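Local coordinates for RTX toxin RtxA (Vibrio vulnificus MO6-24/O, PDB 6IMP), which probably acts as a hydrolase of the alpha/beta fold, one effector domain of a large bacterial MARTX toxin involved in virulence, at residues T33-N38 with G227-A232; L103-S108 with P182-L187; I214-V219 with E259-E264. One frame throughout, in Å; residues are numbered along the deposited sequence.

Contact 1: residues T33-N38 with G227-A232; sequences TRFLNN and GAIAKA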
loop_
_atom_site.group_PDB
_atom_site.type_symbol
_atom_site.label_atom_id
_atom_site.label_comp_id
_atom_site.label_asym_id
_atom_site.label_seq_id
_atom_site.Cartn_x
_atom_site.Cartn_y
_atom_site.Cartn_z
ATOM N N THR A 33 -11.850 -20.336 3.004
ATOM C CA THR A 33 -10.860 -19.346 2.621
ATOM C C THR A 33 -11.440 -18.390 1.574
ATOM O O THR A 33 -11.016 -17.246 1.501
ATOM C CB THR A 33 -9.561 -19.991 2.129
ATOM O OG1 THR A 33 -9.885 -21.091 1.286
ATOM C CG2 THR A 33 -8.736 -20.500 3.308
ATOM N N ARG A 34 -12.441 -18.836 0.811
ATOM C CA ARG A 34 -13.279 -17.916 0.010
ATOM C C ARG A 34 -14.017 -16.890 0.897
ATOM O O ARG A 34 -14.013 -15.695 0.606
ATOM C CB ARG A 34 -14.286 -18.684 -0.873
ATOM C CG ARG A 34 -13.719 -19.179 -2.209
ATOM C CD ARG A 34 -14.820 -19.590 -3.191
ATOM N NE ARG A 34 -15.576 -20.758 -2.726
ATOM C CZ ARG A 34 -16.677 -21.243 -3.306
ATOM N NH1 ARG A 34 -17.279 -22.306 -2.784
ATOM N NH2 ARG A 34 -17.185 -20.673 -4.398
ATOM N N PHE A 35 -14.649 -17.368 1.968
ATOM C CA PHE A 35 -15.238 -16.483 2.993
ATOM C C PHE A 35 -14.192 -15.516 3.550
ATOM O O PHE A 35 -14.382 -14.302 3.536
ATOM C CB PHE A 35 -15.883 -17.311 4.138
ATOM C CG PHE A 35 -15.886 -16.622 5.491
ATOM C CD1 PHE A 35 -16.512 -15.406 5.663
ATOM C CD2 PHE A 35 -15.328 -17.234 6.589
ATOM C CE1 PHE A 35 -16.522 -14.777 6.892
ATOM C CE2 PHE A 35 -15.351 -16.623 7.825
ATOM C CZ PHE A 35 -15.939 -15.384 7.974
ATOM N N LEU A 36 -13.089 -16.064 4.037
ATOM C CA LEU A 36 -12.062 -15.252 4.662
ATOM C C LEU A 36 -11.532 -14.189 3.711
ATOM O O LEU A 36 -11.513 -13.007 4.049
ATOM C CB LEU A 36 -10.907 -16.119 5.160
ATOM C CG LEU A 36 -10.138 -15.489 6.321
ATOM C CD1 LEU A 36 -10.953 -15.596 7.604
ATOM C CD2 LEU A 36 -8.761 -16.124 6.487
ATOM N N ASN A 37 -11.137 -14.602 2.512
ATOM C CA ASN A 37 -10.414 -13.707 1.602
ATOM C C ASN A 37 -11.271 -12.508 1.197
ATOM O O ASN A 37 -10.780 -11.369 1.165
ATOM C CB ASN A 37 -9.906 -14.465 0.370
ATOM C CG ASN A 37 -8.639 -15.266 0.658
ATOM O OD1 ASN A 37 -8.024 -15.136 1.720
ATOM N ND2 ASN A 37 -8.243 -16.092 -0.293
ATOM N N ASN A 38 -12.548 -12.772 0.918
ATOM C CA ASN A 38 -13.565 -11.725 0.752
ATOM C C ASN A 38 -13.570 -10.710 1.899
ATOM O O ASN A 38 -13.651 -9.494 1.679
ATOM C CB ASN A 38 -14.953 -12.364 0.695
ATOM C CG ASN A 38 -15.308 -12.895 -0.673
ATOM O OD1 ASN A 38 -14.493 -12.890 -1.600
ATOM N ND2 ASN A 38 -16.546 -13.367 -0.805
ATOM N N GLY A 227 -14.883 -12.521 17.297
ATOM C CA GLY A 227 -13.746 -12.576 18.195
ATOM C C GLY A 227 -12.809 -13.712 17.853
ATOM O O GLY A 227 -11.604 -13.622 18.093
ATOM N N ALA A 228 -13.369 -14.783 17.292
ATOM C CA ALA A 228 -12.602 -15.978 16.958
ATOM C C ALA A 228 -11.743 -15.707 15.737
ATOM O O ALA A 228 -10.541 -15.992 15.720
ATOM C CB ALA A 228 -13.537 -17.148 16.689
ATOM N N ILE A 229 -12.375 -15.156 14.710
ATOM C CA ILE A 229 -11.677 -14.839 13.484
ATOM C C ILE A 229 -10.669 -13.723 13.726
ATOM O O ILE A 229 -9.532 -13.789 13.244
ATOM C CB ILE A 229 -12.667 -14.454 12.380
ATOM C CG1 ILE A 229 -13.461 -15.696 11.960
ATOM C CG2 ILE A 229 -11.934 -13.849 11.187
ATOM C CD1 ILE A 229 -14.905 -15.405 11.616
ATOM N N ALA A 230 -11.073 -12.716 14.493
ATOM C CA ALA A 230 -10.155 -11.657 14.885
ATOM C C ALA A 230 -8.929 -12.233 15.586
ATOM O O ALA A 230 -7.802 -11.883 15.250
ATOM C CB ALA A 230 -10.846 -10.644 15.768
ATOM N N LYS A 231 -9.153 -13.141 16.534
ATOM C CA LYS A 231 -8.056 -13.826 17.234
ATOM C C LYS A 231 -7.266 -14.725 16.293
ATOM O O LYS A 231 -6.032 -14.752 16.341
ATOM C CB LYS A 231 -8.575 -14.660 18.417
ATOM C CG LYS A 231 -8.632 -13.915 19.748
ATOM C CD LYS A 231 -7.477 -14.290 20.678
ATOM C CE LYS A 231 -7.604 -13.621 22.042
ATOM N NZ LYS A 231 -7.264 -12.173 21.984
ATOM N N ALA A 232 -7.970 -15.432 15.412
ATOM C CA ALA A 232 -7.338 -16.457 14.565
ATOM C C ALA A 232 -6.233 -15.883 13.696
ATOM O O ALA A 232 -5.424 -16.627 13.146
ATOM C CB ALA A 232 -8.373 -17.157 13.695
#
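Ile229 meets Phe35 and Leu36 with two different branches, and these two meetings are the whole of the contact between 33-38, on helix 31-41, and 227-232, on helix 224-232, of this alpha/beta hydrolase domain. Helix 224-232 belongs to the segment between strands 200-204 and 252-256, where many members of the fold insert a lid or cap; helix 31-41 precedes every strand of the sheet. The nearest CA atoms, those of Leu36 and Ile229, are 8.8 Å apart, so the two segments touch through side chains alone, and no hydrogen bond crosses between them.

Phe35 and Ile229 approach from opposite directions. The ring presents its far edge, not a face: Ile229 CD1 lies in the ring plane, 3.8 Å from Phe35 CZ, with Phe35 CE2 a little farther off. With its CG anti to the backbone N (chi1 151°), the ring stretches out from its helix, and a long, flat, rigid group suits a place where such a distance has to be bridged. Leu36 behaves differently. It runs past Ile229 in the reverse direction, and the end of its side chain brings CD1 near the isoleucine although its CB does not aim there.

A beta-branched residue is well matched to this double task. CG2 and CG1 leave the same CB, one carrying the contact with Leu36 and the other holding out CD1 for Phe35, so that Ile229 forks, one branch to each of two neighbouring side chains. Only 104 Å² is buried in all, and each of the three residues also touches a crystal neighbour, so the lattice may influence their poses. On the leucine side, Leu36 CD1 stands 4.1 Å from Ile229 CG2.

Contact 2: residues L103-S108 with P182-L187; sequences LFLHGS and PIAADL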
loop_
_atom_site.group_PDB
_atom_site.type_symbol
_atom_site.label_atom_id
_atom_site.label_comp_id
_atom_site.label_asym_id
_atom_site.label_seq_id
_atom_site.Cartn_x
_atom_site.Cartn_y
_atom_site.Cartn_z
ATOM N N LEU A 103 6.643 5.269 -4.064
ATOM C CA LEU A 103 6.127 3.922 -4.193
ATOM C C LEU A 103 4.794 3.810 -3.446
ATOM O O LEU A 103 4.755 3.644 -2.222
ATOM C CB LEU A 103 7.149 2.930 -3.656
ATOM C CG LEU A 103 7.059 1.519 -4.219
ATOM C CD1 LEU A 103 8.341 0.787 -3.856
ATOM C CD2 LEU A 103 5.835 0.768 -3.693
ATOM N N PHE A 104 3.702 3.924 -4.194
ATOM C CA PHE A 104 2.367 3.794 -3.612
ATOM C C PHE A 104 1.989 2.336 -3.409
ATOM O O PHE A 104 1.940 1.552 -4.376
ATOM C CB PHE A 104 1.298 4.462 -4.495
ATOM C CG PHE A 104 -0.083 4.452 -3.875
ATOM C CD1 PHE A 104 -0.302 5.037 -2.632
ATOM C CD2 PHE A 104 -1.139 3.809 -4.498
ATOM C CE1 PHE A 104 -1.547 4.997 -2.037
ATOM C CE2 PHE A 104 -2.395 3.775 -3.908
ATOM C CZ PHE A 104 -2.598 4.367 -2.676
ATOM N N LEU A 105 1.661 1.977 -2.176
ATOM C CA LEU A 105 1.082 0.650 -1.934
ATOM C C LEU A 105 -0.383 0.769 -1.593
ATOM O O LEU A 105 -0.731 1.190 -0.503
ATOM C CB LEU A 105 1.830 -0.102 -0.833
ATOM C CG LEU A 105 3.227 -0.610 -1.238
ATOM C CD1 LEU A 105 4.053 -0.914 0.006
ATOM C CD2 LEU A 105 3.167 -1.834 -2.142
ATOM N N HIS A 106 -1.243 0.391 -2.532
ATOM C CA HIS A 106 -2.674 0.383 -2.267
ATOM C C HIS A 106 -3.016 -0.565 -1.136
ATOM O O HIS A 106 -2.190 -1.355 -0.707
ATOM C CB HIS A 106 -3.448 -0.015 -3.505
ATOM C CG HIS A 106 -3.440 -1.482 -3.781
ATOM N ND1 HIS A 106 -4.341 -2.347 -3.201
ATOM C CD2 HIS A 106 -2.702 -2.225 -4.638
ATOM C CE1 HIS A 106 -4.144 -3.565 -3.675
ATOM N NE2 HIS A 106 -3.156 -3.518 -4.551
ATOM N N GLY A 107 -4.242 -0.457 -0.653
ATOM C CA GLY A 107 -4.751 -1.336 0.389
ATOM C C GLY A 107 -5.916 -2.166 -0.116
ATOM O O GLY A 107 -5.986 -2.505 -1.298
ATOM N N SER A 108 -6.848 -2.451 0.789
ATOM C CA SER A 108 -7.857 -3.492 0.597
ATOM C C SER A 108 -9.102 -2.977 -0.097
ATOM O O SER A 108 -9.474 -1.823 0.065
ATOM C CB SER A 108 -8.268 -4.051 1.957
ATOM O OG SER A 108 -9.093 -5.189 1.798
ATOM N N PRO A 182 0.920 -1.598 6.832
ATOM C CA PRO A 182 1.802 -2.671 7.308
ATOM C C PRO A 182 2.664 -3.297 6.204
ATOM O O PRO A 182 3.793 -3.715 6.464
ATOM C CB PRO A 182 0.821 -3.713 7.857
ATOM C CG PRO A 182 -0.464 -3.433 7.153
ATOM C CD PRO A 182 -0.501 -1.955 6.981
ATOM N N ILE A 183 2.139 -3.372 4.984
ATOM C CA ILE A 183 2.935 -3.890 3.873
ATOM C C ILE A 183 4.133 -2.982 3.629
ATOM O O ILE A 183 5.271 -3.443 3.506
ATOM C CB ILE A 183 2.126 -4.001 2.575
ATOM C CG1 ILE A 183 0.999 -5.019 2.744
ATOM C CG2 ILE A 183 3.040 -4.432 1.437
ATOM C CD1 ILE A 183 -0.083 -4.917 1.687
ATOM N N ALA A 184 3.845 -1.690 3.527
ATOM C CA ALA A 184 4.868 -0.676 3.346
ATOM C C ALA A 184 5.924 -0.771 4.452
ATOM O O ALA A 184 7.116 -0.589 4.208
ATOM C CB ALA A 184 4.229 0.699 3.328
ATOM N N ALA A 185 5.481 -1.072 5.666
ATOM C CA ALA A 185 6.406 -1.246 6.778
ATOM C C ALA A 185 7.382 -2.379 6.503
ATOM O O ALA A 185 8.576 -2.193 6.669
ATOM C CB ALA A 185 5.663 -1.477 8.090
ATOM N N ASP A 186 6.890 -3.528 6.039
ATOM C CA ASP A 186 7.785 -4.655 5.721
ATOM C C ASP A 186 8.775 -4.306 4.595
ATOM O O ASP A 186 9.963 -4.639 4.684
ATOM C CB ASP A 186 7.007 -5.933 5.376
ATOM C CG ASP A 186 7.844 -7.212 5.583
ATOM O OD1 ASP A 186 9.082 -7.185 5.389
ATOM O OD2 ASP A 186 7.258 -8.249 5.954
ATOM N N LEU A 187 8.305 -3.622 3.561
ATOM C CA LEU A 187 9.209 -3.171 2.509
ATOM C C LEU A 187 10.289 -2.283 3.117
ATOM O O LEU A 187 11.481 -2.522 2.936
ATOM C CB LEU A 187 8.466 -2.417 1.409
ATOM C CG LEU A 187 9.315 -2.094 0.169
ATOM C CD1 LEU A 187 9.799 -3.357 -0.519
ATOM C CD2 LEU A 187 8.525 -1.255 -0.819
#
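Leu105 lays its CD1 methyl over Ala184, and here the contact between strand 101-105 and helix 180-192 is closest. CD1 lies 3.4 Å from Ala184 CA and 3.7 Å from Ala184 CB, while Ile183 CG2 flanks it at 3.9 Å. Alanine suits this place because its small side chain lets the leucine come up to the helix backbone; Leu105, with CG anti to its carbonyl carbon (chi1 -72°), reaches across to use it and has 75 Å² of its surface buried there. Two residues earlier on the strand, the same side carries Leu103, whose CD1 meets Leu187 CD2 tip to tip at 3.7 Å. All five residues are buried and apolar.

Beyond Leu105 the chain leaves the helix. His106 points away from it; ND1 donates to Gly107 O nearly in the ring plane and NE2 bonds to Leu135 N, so both ring nitrogens are engaged, and Tyr138 meets the ring edge-to-face. Ser108, partly exposed, hydrogen-bonds through OG to Leu40 O. The His-Gly pair here follows the strand where hydrolases of this fold commonly place their oxyanion loop, a role possible but unproven for this protein.

The axes of 103-105 and 182-187 approach to 9.3 Å, with 138° between their N-to-C directions. Strand 172-177, hydrogen-bonded beside 101-105, sends Ile174 against Leu105, Ala184 and Leu187, and leads through a probable nucleophile elbow into helix 180-192; helix 147-164 adjoins both leucines of the strand, and helix 112-124 covers Phe104 on the other side of the sheet.

Contact 3: residues I214-V219 with E259-E264; sequences ITAHEV and EGLGEE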
loop_
_atom_site.group_PDB
_atom_site.type_symbol
_atom_site.label_atom_id
_atom_site.label_comp_id
_atom_site.label_asym_id
_atom_site.label_seq_id
_atom_site.Cartn_x
_atom_site.Cartn_y
_atom_site.Cartn_z
ATOM N N ILE A 214 -10.349 -5.646 11.541
ATOM C CA ILE A 214 -11.567 -6.461 11.541
ATOM C C ILE A 214 -12.477 -6.012 12.686
ATOM O O ILE A 214 -13.686 -5.837 12.498
ATOM C CB ILE A 214 -11.235 -7.975 11.649
ATOM C CG1 ILE A 214 -10.773 -8.497 10.277
ATOM C CG2 ILE A 214 -12.449 -8.784 12.119
ATOM C CD1 ILE A 214 -9.980 -9.781 10.319
ATOM N N THR A 215 -11.855 -5.797 13.848
ATOM C CA THR A 215 -12.495 -5.234 15.046
ATOM C C THR A 215 -13.196 -3.885 14.824
ATOM O O THR A 215 -14.305 -3.678 15.317
ATOM C CB THR A 215 -11.447 -5.074 16.177
ATOM O OG1 THR A 215 -11.209 -6.343 16.800
ATOM C CG2 THR A 215 -11.896 -4.075 17.243
ATOM N N ALA A 216 -12.538 -2.963 14.124
ATOM C CA ALA A 216 -13.073 -1.603 13.935
ATOM C C ALA A 216 -14.375 -1.616 13.148
ATOM O O ALA A 216 -15.256 -0.806 13.395
ATOM C CB ALA A 216 -12.049 -0.710 13.234
ATOM N N HIS A 217 -14.474 -2.534 12.197
ATOM C CA HIS A 217 -15.643 -2.643 11.313
ATOM C C HIS A 217 -16.751 -3.543 11.902
ATOM O O HIS A 217 -17.771 -3.773 11.251
ATOM C CB HIS A 217 -15.216 -3.172 9.924
ATOM C CG HIS A 217 -14.390 -2.203 9.125
ATOM N ND1 HIS A 217 -13.100 -1.860 9.469
ATOM C CD2 HIS A 217 -14.666 -1.524 7.985
ATOM C CE1 HIS A 217 -12.623 -0.997 8.586
ATOM N NE2 HIS A 217 -13.553 -0.780 7.674
ATOM N N GLU A 218 -16.533 -4.068 13.113
ATOM C CA GLU A 218 -17.595 -4.742 13.884
ATOM C C GLU A 218 -17.878 -3.987 15.196
ATOM O O GLU A 218 -17.226 -2.982 15.512
ATOM C CB GLU A 218 -17.218 -6.200 14.200
ATOM C CG GLU A 218 -16.638 -6.993 13.042
ATOM C CD GLU A 218 -17.646 -7.296 11.957
ATOM O OE1 GLU A 218 -18.843 -7.518 12.272
ATOM O OE2 GLU A 218 -17.227 -7.326 10.777
ATOM N N VAL A 219 -18.824 -4.506 15.974
ATOM C CA VAL A 219 -19.475 -3.724 17.025
ATOM C C VAL A 219 -19.190 -4.275 18.415
ATOM O O VAL A 219 -19.357 -5.463 18.663
ATOM C CB VAL A 219 -21.007 -3.640 16.799
ATOM C CG1 VAL A 219 -21.300 -3.061 15.424
ATOM C CG2 VAL A 219 -21.687 -5.001 16.957
ATOM N N GLU A 259 -11.992 8.108 12.310
ATOM C CA GLU A 259 -12.980 7.057 12.542
ATOM C C GLU A 259 -12.289 5.950 13.336
ATOM O O GLU A 259 -11.079 6.053 13.632
ATOM C CB GLU A 259 -13.439 6.448 11.199
ATOM C CG GLU A 259 -14.158 7.425 10.265
ATOM C CD GLU A 259 -14.580 6.801 8.939
ATOM O OE1 GLU A 259 -14.193 5.654 8.650
ATOM O OE2 GLU A 259 -15.298 7.468 8.169
ATOM N N GLY A 260 -13.061 4.913 13.689
ATOM C CA GLY A 260 -12.611 3.831 14.582
ATOM C C GLY A 260 -11.220 3.256 14.320
ATOM O O GLY A 260 -10.432 3.064 15.253
ATOM N N LEU A 261 -10.920 2.965 13.058
ATOM C CA LEU A 261 -9.585 2.513 12.680
ATOM C C LEU A 261 -8.484 3.474 13.156
ATOM O O LEU A 261 -7.459 3.041 13.685
ATOM C CB LEU A 261 -9.494 2.341 11.170
ATOM C CG LEU A 261 -8.213 1.641 10.718
ATOM C CD1 LEU A 261 -8.267 0.168 11.087
ATOM C CD2 LEU A 261 -7.956 1.803 9.229
ATOM N N GLY A 262 -8.721 4.773 12.978
ATOM C CA GLY A 262 -7.709 5.805 13.213
ATOM C C GLY A 262 -7.350 6.018 14.671
ATOM O O GLY A 262 -6.266 6.520 14.981
ATOM N N GLU A 263 -8.269 5.665 15.566
ATOM C CA GLU A 263 -7.953 5.596 17.005
ATOM C C GLU A 263 -6.829 4.599 17.257
ATOM O O GLU A 263 -5.779 4.948 17.808
ATOM C CB GLU A 263 -9.186 5.193 17.832
ATOM C CG GLU A 263 -9.876 6.354 18.538
ATOM C CD GLU A 263 -10.724 5.902 19.711
ATOM O OE1 GLU A 263 -10.146 5.439 20.727
ATOM O OE2 GLU A 263 -11.966 6.011 19.619
ATOM N N GLU A 264 -7.050 3.366 16.813
ATOM C CA GLU A 264 -6.071 2.295 16.970
ATOM C C GLU A 264 -4.713 2.742 16.463
ATOM O O GLU A 264 -3.678 2.384 17.021
ATOM C CB GLU A 264 -6.525 1.046 16.209
ATOM C CG GLU A 264 -7.763 0.365 16.782
ATOM C CD GLU A 264 -7.498 -0.345 18.102
ATOM O OE1 GLU A 264 -6.419 -0.126 18.709
ATOM O OE2 GLU A 264 -8.372 -1.137 18.533
#
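Ala216 faces Gly260 and Leu261 where the last turn of helix 210-216 meets the N-terminal part of helix 260-274, at the rim of the alpha/beta hydrolase fold. The first helix follows strand 200-204 and the second follows strand 252-256, so two adjacent connections on the C-terminal side of the parallel sheet are brought together here.

The interaction between the segments is van der Waals in kind. Ala216 aims its methyl at the opposite backbone, CB lying 4.2 Å from Gly260 C. Its one-carbon side chain suits so close a meeting of backbones, Ala216 CA and Gly260 CA being 5.5 Å apart. Leu261 adds an apolar partner: with CG anti to the backbone N (chi1 -170°), it brings CD1 to 4.4 Å from Ala216 CB, a loose approach. The leucine also touches Pro208 and His288, the latter in the loop beyond strand 282-283, where the catalytic histidine of this fold usually lies.

Hydrogen bonds stay on each side of the contact, none crossing between the segments. His217 ND1 bonds to Ala213 O, tying the imidazole to the preceding turn, and Thr215 OG1 makes a weak bond to Thr211 O. On the other side, Gly262 N bonds to Glu259 O at 2.8 Å, three residues back.

Charge supplies a further link just outside the touching residues. Glu264 OE1 forms a salt bridge with Lys212 NZ, so the long acidic side chain spans from helix 260-274 to helix 210-216 and joins the two where their hydrocarbon contact is thin. At the centre, Ala216 CB rests 3.8 Å from Leu261 N, its nearest atom on the other segment.

Overall arrangement
The centre of contact 2 lies about 3 Å from the centre of the chain, whereas contacts 1 and 3 are centred 21 and 19 Å from it. These outer two share one side of the molecule: their centres are 16 Å apart, and helices 210-216 and 224-232 follow each other in the chain, so the region after strand 200-204 is met by helix 31-41 at contact 1 and by helix 260-274 at contact 3. Contact 2 is nested within the loop closed by contact 1 and touches the probable nucleophile elbow through Ala184. Its centre is 19 Å from that of contact 3, whose Leu261 lies near the same elbow without touching it.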